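Local coordinates for HDLP (histone deacetylase-like protein) (Aquifex aeolicus, PDB 1C3R) that binds a zinc ion and the hydroxamate inhibitor trichostatin A in a deep pocket, and probably acts as a deacetylase like its histone deacetylase relatives, at residues 92-97 and 141-146; 59-64 and 131-136. The protein carries 2 engineered substitutions. All coordinates share one frame; numbering follows the deposited sequence.

Interactions 1 and 2 lie on the same side of the chain's centre, their own centres about 11 Å apart, and both reach trichostatin A from the loop that runs from strand 122-125 to helix 146-156. Segment 131-136 carries the histidines that meet the hydroxamate end, whereas segment 141-146 begins with Phe141, whose side chain lies alongside the linker and about 7 Å from the zinc ion held by Asp168, His170 and Asp258. The two contacts touch each other directly: Asn145 ND2 of interaction 1 probably donates to Ala133 O of interaction 2 at 3.0 Å, and Cys142 CB packs 3.5 Å from Ala133 N. Segments 59-64 and 92-97 meet this one loop at separate places.

Interaction 1: 92-97 and 141-146; sequences ENPVSY and FCYINN. Unlike the reference sequence in segment 141-146: Asn146 (reference Asp). With TSN (trichostatin a), chain D.
Tyr143 and Phe141 meet Glu92, Asn93 and Pro94 where two loops of the arginase-like alpha/beta fold of histone deacetylases come together beside the trichostatin A pocket. The tightly packed part begins at Tyr143. Its CG stands anti to the carbonyl carbon (chi1 -55°), which carries the phenol across to the backbone of 93-94, with CE2 3.8 Å from Asn93 CB. The hydroxyl donates to Pro94 O at 2.6 Å, arriving on a lone pair in the carbonyl plane with a C=O...donor angle of 131°; Leu69 and Met99 pack against the same side chain. Asn93 ties the loops together a second time: its OD1 accepts a weak, bent bond from Phe141 N at 2.7 Å. The other end of this amide, ND2, donates to the anti lone pair of Glu92 OE1 and to Asn87 O, which fixes the rotation of the group. Phe141 crosses Glu92 at about a right angle, CD2 lying 3.8 Å from Glu92 CG. Its ring gives one face to the inhibitor, whose methyl C15 sits over it, offset toward the rim. Glu92 O, 3.2 Å from Phe141 CD2, is buried by this contact without a hydrogen-bonding partner. The looser side lies toward Val95 and Ser96, where the two segments part: Val95 turns away from the other loop and is partly exposed, and Ser96 keeps its link to Tyr143 through solvent. One water bonds to Ser96 OG and donates to Tyr143 OH at 2.7 Å, leaving that hydroxyl with one bond given and one received.

Interaction 2: 59-64 and 131-136; sequences LFHTED and HHAFKS. With TSN (trichostatin a), chain D.
Thr62 and Ser136 join the turn before helix 63-75 to the active-site loop of the histone deacetylase domain through a chain of polar groups. Lys135 NZ donates to Ser136 OG, Ser136 OG donates to Thr62 OG1 at 3.0 Å, and Thr62 OG1 in turn donates a hydrogen bond to Asp64 OD1 at 2.6 Å, from 45° above the carboxylate plane. Thr62 is the N-cap residue, and its OG1 also takes a weak bond from Tyr65 N. A valine here would probably leave Ser136 OG without its acceptor and Asp64 OD1 without its short bond. On the backbone, Thr62 N makes a weak bond to Lys135 O, which also receives a CA-H...O contact from His61.

Packing supplies the rest. The aliphatic part of the Lys135 side chain crosses Thr62 at about a right angle, CE pressed to 3.4 Å from CG2. With CG opposite the backbone N (chi1 180°), Phe60 brings its ring against the 133-135 backbone, CZ 3.4 Å from Lys135 N, while Phe60 CD2 lies above one face of the His61 ring, offset toward its rim. The His61 ring edge is near Ala133 CB.

Ligand bonds occupy the far end of the loop. His131 NE2 donates almost straight (171°) to hydroxamate O1 of trichostatin A, and His132 NE2 accepts a weak bond from N1; Asp166 and Asp173 hold their ND1 atoms, histidine-aspartate pairs consistent with a charge-relay system. Phe60 packs on Ala148 and Val149 of helix 146-156 and on Ala178 of helix 173-178, which Phe134 also touches.

Interaction 1: 92-97 and 141-146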
ATOM      1  N   GLU A  92       5.350  -6.138   4.863  1.00 26.75           N
ATOM      2  CA  GLU A  92       4.171  -5.910   5.683  1.00 28.38           C
ATOM      3  C   GLU A  92       4.264  -6.559   7.059  1.00 29.20           C
ATOM      4  O   GLU A  92       4.076  -5.895   8.076  1.00 21.86           O
ATOM      5  CB  GLU A  92       2.946  -6.434   4.945  1.00 28.57           C
ATOM      6  CG  GLU A  92       1.624  -5.943   5.482  1.00 36.94           C
ATOM      7  CD  GLU A  92       0.447  -6.546   4.733  1.00 37.40           C
ATOM      8  OE1 GLU A  92       0.053  -7.688   5.050  1.00 31.22           O
ATOM      9  OE2 GLU A  92      -0.068  -5.885   3.808  1.00 40.54           O
ATOM     10  N   ASN A  93       4.567  -7.855   7.080  1.00 26.51           N
ATOM     11  CA  ASN A  93       4.661  -8.619   8.316  1.00 24.02           C
ATOM     12  C   ASN A  93       6.031  -9.295   8.334  1.00 24.79           C
ATOM     13  O   ASN A  93       6.139 -10.511   8.190  1.00 21.89           O
ATOM     14  CB  ASN A  93       3.550  -9.664   8.315  1.00 24.51           C
ATOM     15  CG  ASN A  93       2.207  -9.073   7.889  1.00 28.61           C
ATOM     16  OD1 ASN A  93       1.687  -8.168   8.536  1.00 25.30           O
ATOM     17  ND2 ASN A  93       1.653  -9.572   6.788  1.00 20.45           N
ATOM     18  N   PRO A  94       7.097  -8.504   8.508  1.00 24.60           N
ATOM     19  CA  PRO A  94       8.488  -8.964   8.539  1.00 27.23           C
ATOM     20  C   PRO A  94       8.924  -9.777   9.749  1.00 31.04           C
ATOM     21  O   PRO A  94       8.194  -9.920  10.735  1.00 29.10           O
ATOM     22  CB  PRO A  94       9.258  -7.658   8.452  1.00 25.46           C
ATOM     23  CG  PRO A  94       8.388  -6.761   9.339  1.00 26.20           C
ATOM     24  CD  PRO A  94       7.055  -7.038   8.663  1.00 22.93           C
ATOM     25  N   VAL A  95      10.138 -10.312   9.650  1.00 28.27           N
ATOM     26  CA  VAL A  95      10.738 -11.072  10.728  1.00 28.82           C
ATOM     27  C   VAL A  95      11.250 -10.059  11.742  1.00 29.98           C
ATOM     28  O   VAL A  95      11.822  -9.033  11.364  1.00 31.36           O
ATOM     29  CB  VAL A  95      11.935 -11.907  10.223  1.00 30.75           C
ATOM     30  CG1 VAL A  95      12.680 -12.513  11.398  1.00 33.60           C
ATOM     31  CG2 VAL A  95      11.444 -12.996   9.295  1.00 24.87           C
ATOM     32  N   SER A  96      11.029 -10.331  13.022  1.00 29.38           N
ATOM     33  CA  SER A  96      11.494  -9.447  14.089  1.00 32.56           C
ATOM     34  C   SER A  96      11.124 -10.111  15.402  1.00 32.10           C
ATOM     35  O   SER A  96      10.687 -11.257  15.410  1.00 37.91           O
ATOM     36  CB  SER A  96      10.797  -8.087  14.020  1.00 34.15           C
ATOM     37  OG  SER A  96       9.455  -8.192  14.460  1.00 28.33           O
ATOM     38  N   TYR A  97      11.293  -9.400  16.512  1.00 32.57           N
ATOM     39  CA  TYR A  97      10.929  -9.972  17.796  1.00 34.95           C
ATOM     40  C   TYR A  97       9.549  -9.503  18.218  1.00 37.56           C
ATOM     41  O   TYR A  97       9.130  -9.708  19.355  1.00 39.06           O
ATOM     42  CB  TYR A  97      11.968  -9.646  18.870  1.00 35.47           C
ATOM     43  CG  TYR A  97      13.273 -10.365  18.632  1.00 40.65           C
ATOM     44  CD1 TYR A  97      14.267  -9.808  17.826  1.00 40.63           C
ATOM     45  CD2 TYR A  97      13.476 -11.647  19.139  1.00 38.82           C
ATOM     46  CE1 TYR A  97      15.431 -10.511  17.530  1.00 42.16           C
ATOM     47  CE2 TYR A  97      14.635 -12.360  18.847  1.00 42.82           C
ATOM     48  CZ  TYR A  97      15.606 -11.785  18.042  1.00 42.56           C
ATOM     49  OH  TYR A  97      16.749 -12.482  17.747  1.00 46.03           O
ATOM     50  N   PHE A 141       0.274  -5.936   9.138  1.00 24.35           N
ATOM     51  CA  PHE A 141       1.168  -5.662  10.274  1.00 24.53           C
ATOM     52  C   PHE A 141       0.846  -6.531  11.490  1.00 23.53           C
ATOM     53  O   PHE A 141       1.596  -6.537  12.470  1.00 23.09           O
ATOM     54  CB  PHE A 141       1.067  -4.194  10.728  1.00 26.40           C
ATOM     55  CG  PHE A 141       1.359  -3.181   9.652  1.00 30.31           C
ATOM     56  CD1 PHE A 141       1.067  -1.838   9.871  1.00 31.60           C
ATOM     57  CD2 PHE A 141       1.936  -3.550   8.439  1.00 29.44           C
ATOM     58  CE1 PHE A 141       1.343  -0.875   8.901  1.00 30.44           C
ATOM     59  CE2 PHE A 141       2.218  -2.598   7.464  1.00 27.91           C
ATOM     60  CZ  PHE A 141       1.920  -1.256   7.695  1.00 29.38           C
ATOM     61  N   CYS A 142      -0.268  -7.250  11.439  1.00 22.86           N
ATOM     62  CA  CYS A 142      -0.681  -8.077  12.569  1.00 23.87           C
ATOM     63  C   CYS A 142      -0.306  -9.551  12.441  1.00 24.20           C
ATOM     64  O   CYS A 142      -0.572 -10.185  11.420  1.00 24.12           O
ATOM     65  CB  CYS A 142      -2.197  -7.969  12.764  1.00 22.51           C
ATOM     66  SG  CYS A 142      -2.803  -6.283  13.100  1.00 27.62           S
ATOM     67  N   TYR A 143       0.304 -10.095  13.488  1.00 23.84           N
ATOM     68  CA  TYR A 143       0.678 -11.507  13.503  1.00 26.07           C
ATOM     69  C   TYR A 143      -0.339 -12.301  14.321  1.00 24.56           C
ATOM     70  O   TYR A 143      -0.718 -13.411  13.950  1.00 24.88           O
ATOM     71  CB  TYR A 143       2.072 -11.695  14.108  1.00 27.89           C
ATOM     72  CG  TYR A 143       3.155 -10.888  13.431  1.00 27.30           C
ATOM     73  CD1 TYR A 143       3.392  -9.563  13.787  1.00 25.76           C
ATOM     74  CD2 TYR A 143       3.916 -11.442  12.402  1.00 25.87           C
ATOM     75  CE1 TYR A 143       4.367  -8.806  13.130  1.00 25.77           C
ATOM     76  CE2 TYR A 143       4.889 -10.695  11.740  1.00 23.10           C
ATOM     77  CZ  TYR A 143       5.109  -9.383  12.106  1.00 22.93           C
ATOM     78  OH  TYR A 143       6.069  -8.642  11.452  1.00 20.64           O
ATOM     79  N   ILE A 144      -0.781 -11.721  15.435  1.00 23.77           N
ATOM     80  CA  ILE A 144      -1.763 -12.369  16.309  1.00 27.11           C
ATOM     81  C   ILE A 144      -2.973 -11.443  16.491  1.00 24.15           C
ATOM     82  O   ILE A 144      -2.821 -10.247  16.723  1.00 24.42           O
ATOM     83  CB  ILE A 144      -1.137 -12.693  17.690  1.00 24.56           C
ATOM     84  CG1 ILE A 144       0.057 -13.639  17.500  1.00 28.51           C
ATOM     85  CG2 ILE A 144      -2.168 -13.354  18.601  1.00 23.47           C
ATOM     86  CD1 ILE A 144       0.825 -13.940  18.783  1.00 28.70           C
ATOM     87  N   ASN A 145      -4.172 -11.998  16.374  1.00 22.04           N
ATOM     88  CA  ASN A 145      -5.397 -11.212  16.508  1.00 21.31           C
ATOM     89  C   ASN A 145      -5.877 -11.284  17.959  1.00 22.63           C
ATOM     90  O   ASN A 145      -6.698 -12.146  18.299  1.00 22.45           O
ATOM     91  CB  ASN A 145      -6.475 -11.777  15.570  1.00 18.87           C
ATOM     92  CG  ASN A 145      -7.676 -10.848  15.417  1.00 22.21           C
ATOM     93  OD1 ASN A 145      -8.265 -10.400  16.403  1.00 22.47           O
ATOM     94  ND2 ASN A 145      -8.053 -10.571  14.173  1.00 23.78           N
ATOM     95  N   ASN A 146      -5.378 -10.388  18.813  1.00 16.63           N
ATOM     96  CA  ASN A 146      -5.776 -10.419  20.225  1.00 23.57           C
ATOM     97  C   ASN A 146      -7.277 -10.201  20.454  1.00 26.32           C
ATOM     98  O   ASN A 146      -7.840 -10.729  21.414  1.00 28.34           O
ATOM     99  CB  ASN A 146      -4.932  -9.438  21.054  1.00 19.80           C
ATOM    100  CG  ASN A 146      -5.198  -7.986  20.715  1.00 27.81           C
ATOM    101  OD1 ASN A 146      -5.984  -7.316  21.387  1.00 19.55           O
ATOM    102  ND2 ASN A 146      -4.551  -7.493  19.659  1.00 19.55           N
TER
HETATM  103  O1  TSN D 502      -5.320  -0.965  11.358  1.00 28.76           O
HETATM  104  O2  TSN D 502      -3.222   0.722  10.529  1.00 25.81           O
HETATM  105  O3  TSN D 502       0.227   2.540   4.272  1.00 36.93           O
HETATM  106  N1  TSN D 502      -4.747  -0.953  10.083  1.00 31.21           N
HETATM  107  N2  TSN D 502       6.396   0.619   4.525  1.00 30.57           N
HETATM  108  C1  TSN D 502       2.126   1.112   4.392  1.00 28.47           C
HETATM  109  C2  TSN D 502       2.710  -0.162   4.475  1.00 25.57           C
HETATM  110  C3  TSN D 502       4.090  -0.363   4.515  1.00 21.68           C
HETATM  111  C4  TSN D 502       4.993   0.773   4.472  1.00 23.11           C
HETATM  112  C5  TSN D 502       4.391   2.066   4.381  1.00 25.02           C
HETATM  113  C6  TSN D 502       3.017   2.225   4.340  1.00 29.24           C
HETATM  114  C7  TSN D 502       0.659   1.399   4.353  1.00 32.98           C
HETATM  115  C8  TSN D 502      -0.347   0.215   4.459  1.00 29.05           C
HETATM  116  C9  TSN D 502      -1.165   0.384   5.721  1.00 28.13           C
HETATM  117  C10 TSN D 502      -1.587  -0.588   6.587  1.00 25.99           C
HETATM  118  C11 TSN D 502      -2.369  -0.089   7.745  1.00 32.05           C
HETATM  119  C12 TSN D 502      -2.823  -0.853   8.766  1.00 27.37           C
HETATM  120  C13 TSN D 502      -3.577  -0.268   9.866  1.00 29.02           C
HETATM  121  C14 TSN D 502      -1.265   0.224   3.211  1.00 30.21           C
HETATM  122  C15 TSN D 502      -1.305  -2.079   6.423  1.00 30.60           C
HETATM  123  C17 TSN D 502       7.288   1.797   4.548  1.00 23.45           C
HETATM  124  C16 TSN D 502       7.026  -0.693   4.613  1.00 23.15           C
HETATM  125  O   HOH W   1       7.618  -6.954  12.934  1.00 20.88           O

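Interaction 2: 59-64 and 131-136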
ATOM      1  N   LEU A  59      -6.917 -20.515  21.134  1.00 32.55           N
ATOM      2  CA  LEU A  59      -8.347 -20.254  21.199  1.00 30.37           C
ATOM      3  C   LEU A  59      -8.781 -19.763  19.827  1.00 31.26           C
ATOM      4  O   LEU A  59      -9.936 -19.926  19.446  1.00 31.80           O
ATOM      5  CB  LEU A  59      -8.660 -19.191  22.256  1.00 28.01           C
ATOM      6  CG  LEU A  59      -8.495 -19.607  23.721  1.00 32.19           C
ATOM      7  CD1 LEU A  59      -8.747 -18.416  24.625  1.00 24.85           C
ATOM      8  CD2 LEU A  59      -9.471 -20.741  24.048  1.00 25.65           C
ATOM      9  N   PHE A  60      -7.851 -19.161  19.086  1.00 29.79           N
ATOM     10  CA  PHE A  60      -8.162 -18.662  17.746  1.00 30.24           C
ATOM     11  C   PHE A  60      -7.235 -19.155  16.644  1.00 30.30           C
ATOM     12  O   PHE A  60      -7.706 -19.668  15.637  1.00 32.82           O
ATOM     13  CB  PHE A  60      -8.179 -17.133  17.715  1.00 29.99           C
ATOM     14  CG  PHE A  60      -8.490 -16.558  16.349  1.00 28.88           C
ATOM     15  CD1 PHE A  60      -9.715 -16.810  15.740  1.00 25.58           C
ATOM     16  CD2 PHE A  60      -7.546 -15.798  15.660  1.00 24.00           C
ATOM     17  CE1 PHE A  60      -9.999 -16.318  14.460  1.00 26.12           C
ATOM     18  CE2 PHE A  60      -7.819 -15.302  14.382  1.00 25.98           C
ATOM     19  CZ  PHE A  60      -9.047 -15.563  13.780  1.00 24.53           C
ATOM     20  N   HIS A  61      -5.926 -18.987  16.817  1.00 32.85           N
ATOM     21  CA  HIS A  61      -4.972 -19.421  15.795  1.00 34.59           C
ATOM     22  C   HIS A  61      -4.649 -20.909  15.834  1.00 38.44           C
ATOM     23  O   HIS A  61      -4.851 -21.570  16.854  1.00 35.78           O
ATOM     24  CB  HIS A  61      -3.669 -18.637  15.904  1.00 32.89           C
ATOM     25  CG  HIS A  61      -3.832 -17.168  15.686  1.00 34.25           C
ATOM     26  ND1 HIS A  61      -4.173 -16.297  16.700  1.00 37.78           N
ATOM     27  CD2 HIS A  61      -3.725 -16.419  14.566  1.00 34.67           C
ATOM     28  CE1 HIS A  61      -4.263 -15.072  16.211  1.00 37.50           C
ATOM     29  NE2 HIS A  61      -3.997 -15.119  14.919  1.00 37.91           N
ATOM     30  N   THR A  62      -4.129 -21.421  14.716  1.00 39.73           N
ATOM     31  CA  THR A  62      -3.775 -22.836  14.602  1.00 38.05           C
ATOM     32  C   THR A  62      -2.362 -23.103  15.095  1.00 39.06           C
ATOM     33  O   THR A  62      -1.504 -22.222  15.065  1.00 39.32           O
ATOM     34  CB  THR A  62      -3.873 -23.324  13.150  1.00 37.22           C
ATOM     35  OG1 THR A  62      -2.929 -22.615  12.340  1.00 41.15           O
ATOM     36  CG2 THR A  62      -5.260 -23.079  12.605  1.00 38.27           C
ATOM     37  N   GLU A  63      -2.137 -24.330  15.550  1.00 40.92           N
ATOM     38  CA  GLU A  63      -0.845 -24.773  16.067  1.00 40.68           C
ATOM     39  C   GLU A  63       0.277 -24.472  15.076  1.00 36.19           C
ATOM     40  O   GLU A  63       1.297 -23.884  15.430  1.00 29.70           O
ATOM     41  CB  GLU A  63      -0.889 -26.283  16.325  1.00 43.19           C
ATOM     42  CG  GLU A  63       0.378 -26.882  16.925  1.00 46.90           C
ATOM     43  CD  GLU A  63       0.410 -26.797  18.437  1.00 53.11           C
ATOM     44  OE1 GLU A  63       1.456 -27.130  19.040  1.00 52.78           O
ATOM     45  OE2 GLU A  63      -0.619 -26.411  19.027  1.00 57.24           O
ATOM     46  N   ASP A  64       0.072 -24.900  13.834  1.00 35.85           N
ATOM     47  CA  ASP A  64       1.041 -24.727  12.757  1.00 37.61           C
ATOM     48  C   ASP A  64       1.462 -23.285  12.560  1.00 35.04           C
ATOM     49  O   ASP A  64       2.648 -22.991  12.417  1.00 33.60           O
ATOM     50  CB  ASP A  64       0.445 -25.285  11.471  1.00 43.30           C
ATOM     51  CG  ASP A  64      -0.949 -24.753  11.208  1.00 53.38           C
ATOM     52  OD1 ASP A  64      -1.080 -23.604  10.734  1.00 52.15           O
ATOM     53  OD2 ASP A  64      -1.920 -25.481  11.509  1.00 53.97           O
ATOM     54  N   HIS A 131      -6.236  -6.015  14.943  1.00 20.66           N
ATOM     55  CA  HIS A 131      -7.395  -6.565  14.265  1.00 20.99           C
ATOM     56  C   HIS A 131      -7.320  -7.191  12.884  1.00 23.76           C
ATOM     57  O   HIS A 131      -8.349  -7.628  12.381  1.00 21.95           O
ATOM     58  CB  HIS A 131      -8.528  -5.522  14.283  1.00 21.01           C
ATOM     59  CG  HIS A 131      -8.218  -4.262  13.533  1.00 28.30           C
ATOM     60  ND1 HIS A 131      -9.152  -3.272  13.302  1.00 27.76           N
ATOM     61  CD2 HIS A 131      -7.062  -3.821  12.982  1.00 19.65           C
ATOM     62  CE1 HIS A 131      -8.583  -2.279  12.642  1.00 20.48           C
ATOM     63  NE2 HIS A 131      -7.314  -2.587  12.436  1.00 24.18           N
ATOM     64  N   HIS A 132      -6.136  -7.276  12.281  1.00 25.12           N
ATOM     65  CA  HIS A 132      -6.027  -7.854  10.937  1.00 23.32           C
ATOM     66  C   HIS A 132      -5.678  -9.340  10.782  1.00 23.38           C
ATOM     67  O   HIS A 132      -6.085  -9.967   9.803  1.00 24.70           O
ATOM     68  CB  HIS A 132      -5.020  -7.055  10.109  1.00 17.87           C
ATOM     69  CG  HIS A 132      -5.472  -5.669   9.783  1.00 24.79           C
ATOM     70  ND1 HIS A 132      -6.660  -5.407   9.132  1.00 13.58           N
ATOM     71  CD2 HIS A 132      -4.869  -4.469   9.966  1.00 21.72           C
ATOM     72  CE1 HIS A 132      -6.767  -4.105   8.927  1.00 15.41           C
ATOM     73  NE2 HIS A 132      -5.694  -3.515   9.421  1.00 15.27           N
ATOM     74  N   ALA A 133      -4.923  -9.901  11.721  1.00 23.34           N
ATOM     75  CA  ALA A 133      -4.491 -11.294  11.608  1.00 23.77           C
ATOM     76  C   ALA A 133      -5.622 -12.295  11.455  1.00 23.02           C
ATOM     77  O   ALA A 133      -6.681 -12.147  12.066  1.00 25.98           O
ATOM     78  CB  ALA A 133      -3.627 -11.674  12.806  1.00 27.49           C
ATOM     79  N   PHE A 134      -5.398 -13.307  10.624  1.00 18.90           N
ATOM     80  CA  PHE A 134      -6.395 -14.346  10.427  1.00 23.73           C
ATOM     81  C   PHE A 134      -5.997 -15.585  11.220  1.00 25.91           C
ATOM     82  O   PHE A 134      -4.907 -15.666  11.784  1.00 27.20           O
ATOM     83  CB  PHE A 134      -6.532 -14.727   8.948  1.00 24.29           C
ATOM     84  CG  PHE A 134      -6.985 -13.604   8.063  1.00 26.67           C
ATOM     85  CD1 PHE A 134      -6.075 -12.927   7.251  1.00 28.69           C
ATOM     86  CD2 PHE A 134      -8.322 -13.216   8.039  1.00 32.49           C
ATOM     87  CE1 PHE A 134      -6.490 -11.881   6.427  1.00 28.65           C
ATOM     88  CE2 PHE A 134      -8.752 -12.165   7.215  1.00 27.86           C
ATOM     89  CZ  PHE A 134      -7.835 -11.498   6.407  1.00 23.93           C
ATOM     90  N   LYS A 135      -6.907 -16.544  11.260  1.00 29.14           N
ATOM     91  CA  LYS A 135      -6.692 -17.804  11.953  1.00 35.26           C
ATOM     92  C   LYS A 135      -5.285 -18.380  11.746  1.00 35.62           C
ATOM     93  O   LYS A 135      -4.605 -18.742  12.708  1.00 32.58           O
ATOM     94  CB  LYS A 135      -7.749 -18.790  11.457  1.00 35.86           C
ATOM     95  CG  LYS A 135      -7.453 -20.250  11.683  1.00 46.26           C
ATOM     96  CD  LYS A 135      -8.566 -21.089  11.065  1.00 47.72           C
ATOM     97  CE  LYS A 135      -8.194 -22.560  11.018  1.00 53.65           C
ATOM     98  NZ  LYS A 135      -7.003 -22.780  10.142  1.00 53.27           N
ATOM     99  N   SER A 136      -4.844 -18.445  10.494  1.00 35.97           N
ATOM    100  CA  SER A 136      -3.541 -19.029  10.187  1.00 38.99           C
ATOM    101  C   SER A 136      -2.654 -18.176   9.288  1.00 37.84           C
ATOM    102  O   SER A 136      -1.849 -18.721   8.527  1.00 36.33           O
ATOM    103  CB  SER A 136      -3.747 -20.387   9.512  1.00 38.87           C
ATOM    104  OG  SER A 136      -4.606 -21.212  10.283  1.00 43.54           O
TER
HETATM  105  O1  TSN D 502      -5.320  -0.965  11.358  1.00 28.76           O
HETATM  106  O2  TSN D 502      -3.222   0.722  10.529  1.00 25.81           O
HETATM  107  O3  TSN D 502       0.227   2.540   4.272  1.00 36.93           O
HETATM  108  N1  TSN D 502      -4.747  -0.953  10.083  1.00 31.21           N
HETATM  109  N2  TSN D 502       6.396   0.619   4.525  1.00 30.57           N
HETATM  110  C1  TSN D 502       2.126   1.112   4.392  1.00 28.47           C
HETATM  111  C2  TSN D 502       2.710  -0.162   4.475  1.00 25.57           C
HETATM  112  C3  TSN D 502       4.090  -0.363   4.515  1.00 21.68           C
HETATM  113  C4  TSN D 502       4.993   0.773   4.472  1.00 23.11           C
HETATM  114  C5  TSN D 502       4.391   2.066   4.381  1.00 25.02           C
HETATM  115  C6  TSN D 502       3.017   2.225   4.340  1.00 29.24           C
HETATM  116  C7  TSN D 502       0.659   1.399   4.353  1.00 32.98           C
HETATM  117  C8  TSN D 502      -0.347   0.215   4.459  1.00 29.05           C
HETATM  118  C9  TSN D 502      -1.165   0.384   5.721  1.00 28.13           C
HETATM  119  C10 TSN D 502      -1.587  -0.588   6.587  1.00 25.99           C
HETATM  120  C11 TSN D 502      -2.369  -0.089   7.745  1.00 32.05           C
HETATM  121  C12 TSN D 502      -2.823  -0.853   8.766  1.00 27.37           C
HETATM  122  C13 TSN D 502      -3.577  -0.268   9.866  1.00 29.02           C
HETATM  123  C14 TSN D 502      -1.265   0.224   3.211  1.00 30.21           C
HETATM  124  C15 TSN D 502      -1.305  -2.079   6.423  1.00 30.60           C
HETATM  125  C17 TSN D 502       7.288   1.797   4.548  1.00 23.45           C
HETATM  126  C16 TSN D 502       7.026  -0.693   4.613  1.00 23.15           C